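Local coordinates for aminopeptidase-like protein (Chaetomium thermophilum, PDB 5JM6) that probably acts as a zinc-dependent aminopeptidase of the M18 family, a dodecameric enzyme linked to the Cvt pathway of selective autophagy, at residues 127-132 with 468-473; 319-324 with 329-334. One frame throughout, in Å; residues are numbered along the deposited sequence.

Contact 1 of 2, residues 127-132 with 468-473; sequences IAMIAG and AAMGVK
Met-129 and Val-472 meet tip to tip across one face of the mixed central sheet of this M18 zinc-exopeptidase fold. Strand 127-133 lies in the middle of that sheet, while residues 468-473 form a helix-to-strand corner: helix 466-470 ends there and the chain turns into strand 473-481. Strand 386-394 runs between the two strands, and Met-129 reaches over it, its side chain touching Leu-387.

The close part of the contact belongs to one methyl. Met-129 starts with CG between the backbone N and the carbonyl carbon (chi1 46°), runs straight at chi2 and bends at the sulfur, which turns CE toward the corner. There CE rests in front of both branches of Val-472, 4.0 Å from CG2 and 4.2 Å from CG1. Val-472 offers the pair because CG1 is anti to its backbone N, leaving CG2 anti to the carbonyl carbon. Ile-358 of helix 353-368 packs against both Met-129 and Met-470; all three meeting side chains are buried.

Contact is looser on the helix side. Met-470 brings only its methyl near, and no hydrogen bond joins the segments; the attraction is wholly apolar. Beyond it Ala-469 is exposed, while Gly-471, which leaves the helix with positive phi and is buried in the assembly, gives its carbonyl O to Arg-346 NE of a second subunit. The same corner therefore meets both the sheet and a neighbour in the dodecamer. At the margin, Met-129 CE and Met-470 CE stand 4.3 Å apart, methyl to methyl.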
ATOM      1  N   ILE A 127     -46.106  26.802  30.517  1.00 32.15           N
ATOM      2  CA  ILE A 127     -45.918  27.350  29.187  1.00 30.72           C
ATOM      3  C   ILE A 127     -45.891  26.223  28.166  1.00 33.20           C
ATOM      4  O   ILE A 127     -45.213  25.217  28.360  1.00 36.00           O
ATOM      5  CB  ILE A 127     -44.614  28.160  29.097  1.00 31.08           C
ATOM      6  CG1 ILE A 127     -44.520  29.130  30.275  1.00 25.63           C
ATOM      7  CG2 ILE A 127     -44.530  28.900  27.771  1.00 30.51           C
ATOM      8  CD1 ILE A 127     -43.114  29.435  30.695  1.00 22.81           C
ATOM      9  N   ALA A 128     -46.643  26.386  27.085  1.00 32.50           N
ATOM     10  CA  ALA A 128     -46.543  25.474  25.958  1.00 33.46           C
ATOM     11  C   ALA A 128     -45.692  26.157  24.897  1.00 35.59           C
ATOM     12  O   ALA A 128     -46.125  27.125  24.272  1.00 30.95           O
ATOM     13  CB  ALA A 128     -47.920  25.117  25.419  1.00 24.54           C
ATOM     14  N   MET A 129     -44.475  25.658  24.701  1.00 30.33           N
ATOM     15  CA  MET A 129     -43.503  26.366  23.878  1.00 30.76           C
ATOM     16  C   MET A 129     -42.908  25.518  22.758  1.00 35.11           C
ATOM     17  O   MET A 129     -42.686  24.316  22.912  1.00 32.48           O
ATOM     18  CB  MET A 129     -42.378  26.929  24.759  1.00 28.68           C
ATOM     19  CG  MET A 129     -41.809  25.955  25.784  1.00 31.61           C
ATOM     20  SD  MET A 129     -40.504  26.702  26.785  1.00 38.06           S
ATOM     21  CE  MET A 129     -41.156  26.488  28.440  1.00 34.34           C
ATOM     22  N   ILE A 130     -42.667  26.172  21.626  1.00 31.71           N
ATOM     23  CA  ILE A 130     -42.007  25.561  20.479  1.00 29.77           C
ATOM     24  C   ILE A 130     -40.744  26.342  20.140  1.00 31.08           C
ATOM     25  O   ILE A 130     -40.767  27.571  20.072  1.00 29.45           O
ATOM     26  CB  ILE A 130     -42.922  25.526  19.238  1.00 33.09           C
ATOM     27  CG1 ILE A 130     -44.274  24.898  19.579  1.00 32.05           C
ATOM     28  CG2 ILE A 130     -42.242  24.784  18.093  1.00 34.51           C
ATOM     29  CD1 ILE A 130     -45.302  25.042  18.477  1.00 31.16           C
ATOM     30  N   ALA A 131     -39.645  25.626  19.931  1.00 33.13           N
ATOM     31  CA  ALA A 131     -38.386  26.252  19.553  1.00 28.39           C
ATOM     32  C   ALA A 131     -37.899  25.718  18.209  1.00 33.96           C
ATOM     33  O   ALA A 131     -38.059  24.536  17.907  1.00 39.24           O
ATOM     34  CB  ALA A 131     -37.337  26.025  20.623  1.00 29.55           C
ATOM     35  N   GLY A 132     -37.315  26.601  17.406  1.00 32.07           N
ATOM     36  CA  GLY A 132     -36.758  26.228  16.119  1.00 31.28           C
ATOM     37  C   GLY A 132     -35.670  27.207  15.733  1.00 33.31           C
ATOM     38  O   GLY A 132     -35.451  28.196  16.435  1.00 35.04           O
ATOM     39  N   ALA A 468     -32.563  21.345  29.100  1.00 57.45           N
ATOM     40  CA  ALA A 468     -31.675  21.251  30.254  1.00 56.39           C
ATOM     41  C   ALA A 468     -31.583  22.584  30.988  1.00 55.73           C
ATOM     42  O   ALA A 468     -31.549  22.624  32.217  1.00 55.23           O
ATOM     43  CB  ALA A 468     -30.292  20.787  29.827  1.00 54.50           C
ATOM     44  N   ALA A 469     -31.549  23.674  30.229  1.00 52.53           N
ATOM     45  CA  ALA A 469     -31.398  25.003  30.808  1.00 45.59           C
ATOM     46  C   ALA A 469     -32.591  25.386  31.685  1.00 49.40           C
ATOM     47  O   ALA A 469     -32.429  26.060  32.700  1.00 44.89           O
ATOM     48  CB  ALA A 469     -31.195  26.037  29.706  1.00 44.40           C
ATOM     49  N   MET A 470     -33.795  25.023  31.248  1.00 47.61           N
ATOM     50  CA  MET A 470     -35.006  25.279  32.027  1.00 42.42           C
ATOM     51  C   MET A 470     -35.623  24.075  32.747  1.00 42.74           C
ATOM     52  O   MET A 470     -36.621  24.227  33.451  1.00 41.01           O
ATOM     53  CB  MET A 470     -36.049  25.905  31.118  1.00 41.91           C
ATOM     54  CG  MET A 470     -35.480  27.003  30.263  1.00 42.82           C
ATOM     55  SD  MET A 470     -36.478  27.215  28.794  1.00 51.37           S
ATOM     56  CE  MET A 470     -37.511  28.538  29.363  1.00 39.75           C
ATOM     57  N   GLY A 471     -35.057  22.887  32.558  1.00 41.06           N
ATOM     58  CA  GLY A 471     -35.605  21.687  33.172  1.00 42.38           C
ATOM     59  C   GLY A 471     -37.043  21.400  32.776  1.00 41.20           C
ATOM     60  O   GLY A 471     -37.822  20.864  33.567  1.00 47.54           O
ATOM     61  N   VAL A 472     -37.390  21.757  31.545  1.00 37.76           N
ATOM     62  CA  VAL A 472     -38.745  21.593  31.039  1.00 34.81           C
ATOM     63  C   VAL A 472     -38.875  20.262  30.319  1.00 45.49           C
ATOM     64  O   VAL A 472     -37.955  19.813  29.639  1.00 39.66           O
ATOM     65  CB  VAL A 472     -39.127  22.754  30.087  1.00 38.59           C
ATOM     66  CG1 VAL A 472     -40.471  22.508  29.417  1.00 40.10           C
ATOM     67  CG2 VAL A 472     -39.148  24.068  30.846  1.00 45.70           C
ATOM     68  N   LYS A 473     -40.020  19.623  30.498  1.00 43.90           N
ATOM     69  CA  LYS A 473     -40.331  18.392  29.806  1.00 40.45           C
ATOM     70  C   LYS A 473     -40.333  18.687  28.300  1.00 43.04           C
ATOM     71  O   LYS A 473     -40.813  19.738  27.876  1.00 46.03           O
ATOM     72  CB  LYS A 473     -41.666  17.880  30.335  1.00 41.65           C
ATOM     73  CG  LYS A 473     -41.780  16.410  30.518  1.00 45.46           C
ATOM     74  CD  LYS A 473     -40.491  15.701  30.269  1.00 60.13           C
ATOM     75  CE  LYS A 473     -40.788  14.317  29.734  1.00 68.36           C
ATOM     76  NZ  LYS A 473     -41.293  13.402  30.777  1.00 60.09           N
TER

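Contact 2 of 2, residues 319-324 with 329-334; sequences LHAKRA and VIKLVA
Lys-331 reaches from a strand to the loop that leads into it, and its ammonium grips the backbone carbonyl of Lys-322. This is a helix-loop-strand unit of the M18 catalytic fold: helix 305-320 ends, the chain doubles back through residues 321-329, and strand 330-336 enters the mixed central sheet.

Val-329 comes just before the strand, with its side chain against Glu-511 of helix 495-514. Ile-330 begins the strand and turns to the other face, where it packs on Ile-361 of helix 353-368.

Lys-331 then points back to the loop. CG stands anti to the carbonyl carbon (chi1 -64°) and the rest of the chain is extended, a straight rod that carries NZ to Lys-322 O at 2.9 Å. The C=O...NZ angle is 129°, and NZ lies above the carbonyl plane, 37° out of it. Lower on the rod, Lys-331 CD is 4.3 Å from Ala-321 CB, an apolar flank for the buried aliphatic part. NZ also forms salt bridges with Asp-508 and Asp-327, whose carboxylates in turn accept the backbone N-H groups of Lys-322 and Ala-324, respectively. The buried charge is therefore met by two acids and a carbonyl. A methionine here would probably leave both aspartates without this cationic mate and the Lys-322 carbonyl without this donor, setting the loop free to shift.

Leu-332 returns to the opposite face, on Leu-354. Val-333 turns back under helix 305-320 and touches Ala-314 and Leu-318. Lys-322, by contrast, sends its own ammonium away from the strand; its CB stays 4.1 Å from Lys-331 NZ.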
ATOM      1  N   LEU A 319     -50.060  31.918  15.265  1.00 32.16           N
ATOM      2  CA  LEU A 319     -51.021  32.851  14.684  1.00 26.96           C
ATOM      3  C   LEU A 319     -52.418  32.242  14.568  1.00 29.09           C
ATOM      4  O   LEU A 319     -53.416  32.958  14.608  1.00 29.22           O
ATOM      5  CB  LEU A 319     -50.554  33.327  13.305  1.00 25.74           C
ATOM      6  CG  LEU A 319     -49.341  34.258  13.233  1.00 28.23           C
ATOM      7  CD1 LEU A 319     -49.153  34.769  11.812  1.00 29.86           C
ATOM      8  CD2 LEU A 319     -49.476  35.418  14.209  1.00 34.03           C
ATOM      9  N   HIS A 320     -52.485  30.927  14.394  1.00 34.54           N
ATOM     10  CA  HIS A 320     -53.766  30.241  14.240  1.00 35.48           C
ATOM     11  C   HIS A 320     -54.286  29.563  15.513  1.00 34.76           C
ATOM     12  O   HIS A 320     -55.316  28.891  15.479  1.00 34.14           O
ATOM     13  CB  HIS A 320     -53.673  29.220  13.107  1.00 31.40           C
ATOM     14  CG  HIS A 320     -53.659  29.840  11.744  1.00 40.25           C
ATOM     15  ND1 HIS A 320     -54.755  29.830  10.910  1.00 44.16           N
ATOM     16  CD2 HIS A 320     -52.685  30.504  11.076  1.00 41.59           C
ATOM     17  CE1 HIS A 320     -54.456  30.453   9.783  1.00 45.27           C
ATOM     18  NE2 HIS A 320     -53.205  30.871   9.858  1.00 46.42           N
ATOM     19  N   ALA A 321     -53.576  29.721  16.624  1.00 33.52           N
ATOM     20  CA  ALA A 321     -53.969  29.057  17.865  1.00 31.20           C
ATOM     21  C   ALA A 321     -55.247  29.655  18.454  1.00 36.03           C
ATOM     22  O   ALA A 321     -55.586  30.808  18.186  1.00 37.72           O
ATOM     23  CB  ALA A 321     -52.841  29.127  18.882  1.00 30.59           C
ATOM     24  N   LYS A 322     -55.955  28.857  19.249  1.00 35.50           N
ATOM     25  CA  LYS A 322     -57.109  29.347  19.996  1.00 40.30           C
ATOM     26  C   LYS A 322     -56.688  30.394  21.015  1.00 43.90           C
ATOM     27  O   LYS A 322     -55.586  30.319  21.560  1.00 37.48           O
ATOM     28  CB  LYS A 322     -57.815  28.209  20.743  1.00 33.89           C
ATOM     29  CG  LYS A 322     -58.588  27.206  19.906  1.00 38.14           C
ATOM     30  CD  LYS A 322     -59.283  26.203  20.828  1.00 43.32           C
ATOM     31  CE  LYS A 322     -59.595  24.889  20.126  1.00 45.58           C
ATOM     32  NZ  LYS A 322     -60.040  23.837  21.087  1.00 49.32           N
ATOM     33  N   ARG A 323     -57.538  31.388  21.255  1.00 44.73           N
ATOM     34  CA  ARG A 323     -57.536  32.012  22.568  1.00 46.48           C
ATOM     35  C   ARG A 323     -58.900  31.779  23.195  1.00 46.27           C
ATOM     36  O   ARG A 323     -59.807  32.600  23.050  1.00 53.36           O
ATOM     37  CB  ARG A 323     -57.249  33.513  22.474  1.00 37.23           C
ATOM     38  CG  ARG A 323     -55.989  33.890  21.715  1.00 48.15           C
ATOM     39  CD  ARG A 323     -55.612  35.329  22.029  1.00 48.20           C
ATOM     40  NE  ARG A 323     -56.749  36.229  21.853  1.00 56.33           N
ATOM     41  CZ  ARG A 323     -56.931  37.353  22.538  1.00 51.04           C
ATOM     42  NH1 ARG A 323     -56.050  37.723  23.454  1.00 49.35           N
ATOM     43  NH2 ARG A 323     -57.999  38.104  22.310  1.00 54.36           N
ATOM     44  N   ALA A 324     -58.999  30.735  24.003  1.00 44.77           N
ATOM     45  CA  ALA A 324     -60.248  30.412  24.665  1.00 41.97           C
ATOM     46  C   ALA A 324     -60.255  31.190  25.959  1.00 43.02           C
ATOM     47  O   ALA A 324     -59.192  31.483  26.502  1.00 41.46           O
ATOM     48  CB  ALA A 324     -60.372  28.912  24.913  1.00 39.10           C
ATOM     49  N   VAL A 329     -52.643  28.662  30.159  1.00 31.23           N
ATOM     50  CA  VAL A 329     -51.213  28.636  29.904  1.00 28.12           C
ATOM     51  C   VAL A 329     -50.771  29.771  28.993  1.00 35.73           C
ATOM     52  O   VAL A 329     -51.594  30.480  28.412  1.00 33.80           O
ATOM     53  CB  VAL A 329     -50.786  27.298  29.262  1.00 29.53           C
ATOM     54  CG1 VAL A 329     -51.239  26.133  30.120  1.00 27.09           C
ATOM     55  CG2 VAL A 329     -51.346  27.180  27.849  1.00 29.45           C
ATOM     56  N   ILE A 330     -49.458  29.899  28.843  1.00 36.42           N
ATOM     57  CA  ILE A 330     -48.869  30.815  27.882  1.00 29.01           C
ATOM     58  C   ILE A 330     -48.459  29.996  26.668  1.00 30.75           C
ATOM     59  O   ILE A 330     -47.860  28.930  26.807  1.00 30.57           O
ATOM     60  CB  ILE A 330     -47.648  31.565  28.466  1.00 31.40           C
ATOM     61  CG1 ILE A 330     -48.096  32.590  29.510  1.00 35.91           C
ATOM     62  CG2 ILE A 330     -46.851  32.247  27.363  1.00 31.42           C
ATOM     63  CD1 ILE A 330     -46.949  33.293  30.210  1.00 36.32           C
ATOM     64  N   LYS A 331     -48.811  30.476  25.480  1.00 30.79           N
ATOM     65  CA  LYS A 331     -48.443  29.801  24.244  1.00 34.04           C
ATOM     66  C   LYS A 331     -47.337  30.583  23.556  1.00 32.62           C
ATOM     67  O   LYS A 331     -47.517  31.748  23.218  1.00 35.18           O
ATOM     68  CB  LYS A 331     -49.653  29.654  23.328  1.00 27.98           C
ATOM     69  CG  LYS A 331     -50.738  28.772  23.906  1.00 24.25           C
ATOM     70  CD  LYS A 331     -52.020  28.890  23.114  1.00 26.38           C
ATOM     71  CE  LYS A 331     -53.159  28.185  23.825  1.00 27.07           C
ATOM     72  NZ  LYS A 331     -54.351  28.055  22.949  1.00 34.62           N
ATOM     73  N   LEU A 332     -46.199  29.931  23.345  1.00 27.81           N
ATOM     74  CA  LEU A 332     -44.978  30.627  22.963  1.00 29.76           C
ATOM     75  C   LEU A 332     -44.242  29.933  21.820  1.00 29.76           C
ATOM     76  O   LEU A 332     -44.177  28.706  21.765  1.00 30.22           O
ATOM     77  CB  LEU A 332     -44.058  30.752  24.186  1.00 28.56           C
ATOM     78  CG  LEU A 332     -42.738  31.529  24.134  1.00 31.78           C
ATOM     79  CD1 LEU A 332     -42.406  32.074  25.518  1.00 20.41           C
ATOM     80  CD2 LEU A 332     -41.589  30.669  23.616  1.00 23.08           C
ATOM     81  N   VAL A 333     -43.688  30.730  20.914  1.00 31.80           N
ATOM     82  CA  VAL A 333     -42.813  30.218  19.867  1.00 33.00           C
ATOM     83  C   VAL A 333     -41.496  30.990  19.890  1.00 34.30           C
ATOM     84  O   VAL A 333     -41.490  32.222  19.919  1.00 29.06           O
ATOM     85  CB  VAL A 333     -43.452  30.326  18.468  1.00 30.75           C
ATOM     86  CG1 VAL A 333     -42.509  29.770  17.410  1.00 26.52           C
ATOM     87  CG2 VAL A 333     -44.785  29.595  18.431  1.00 27.67           C
ATOM     88  N   ALA A 334     -40.388  30.258  19.893  1.00 27.18           N
ATOM     89  CA  ALA A 334     -39.063  30.863  19.911  1.00 26.43           C
ATOM     90  C   ALA A 334     -38.275  30.457  18.673  1.00 31.38           C
ATOM     91  O   ALA A 334     -37.974  29.280  18.478  1.00 34.89           O
ATOM     92  CB  ALA A 334     -38.313  30.465  21.174  1.00 25.23           C
TER

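Contacts 1 and 2 share the central sheet: strands 127-133 and 330-336 are parallel neighbours, and the contact centres lie 14 Å apart. Probable hydrogen bonds join them directly, Ala-128 N to Ile-330 O at 2.8 Å and Ala-334 N to Ile-130 O at 2.7 Å. They use opposite faces, contact 1 lying on the side of helix 353-368 and contact 2 on that of helices 305-320 and 495-514. In sequence, contact 2 is nested within the loop that contact 1 closes. Neither lies at the zinc site, yet strand 127-133 ends at the zinc ligand His-133, and the neighbouring strand 386-394 carries another, Asp-391.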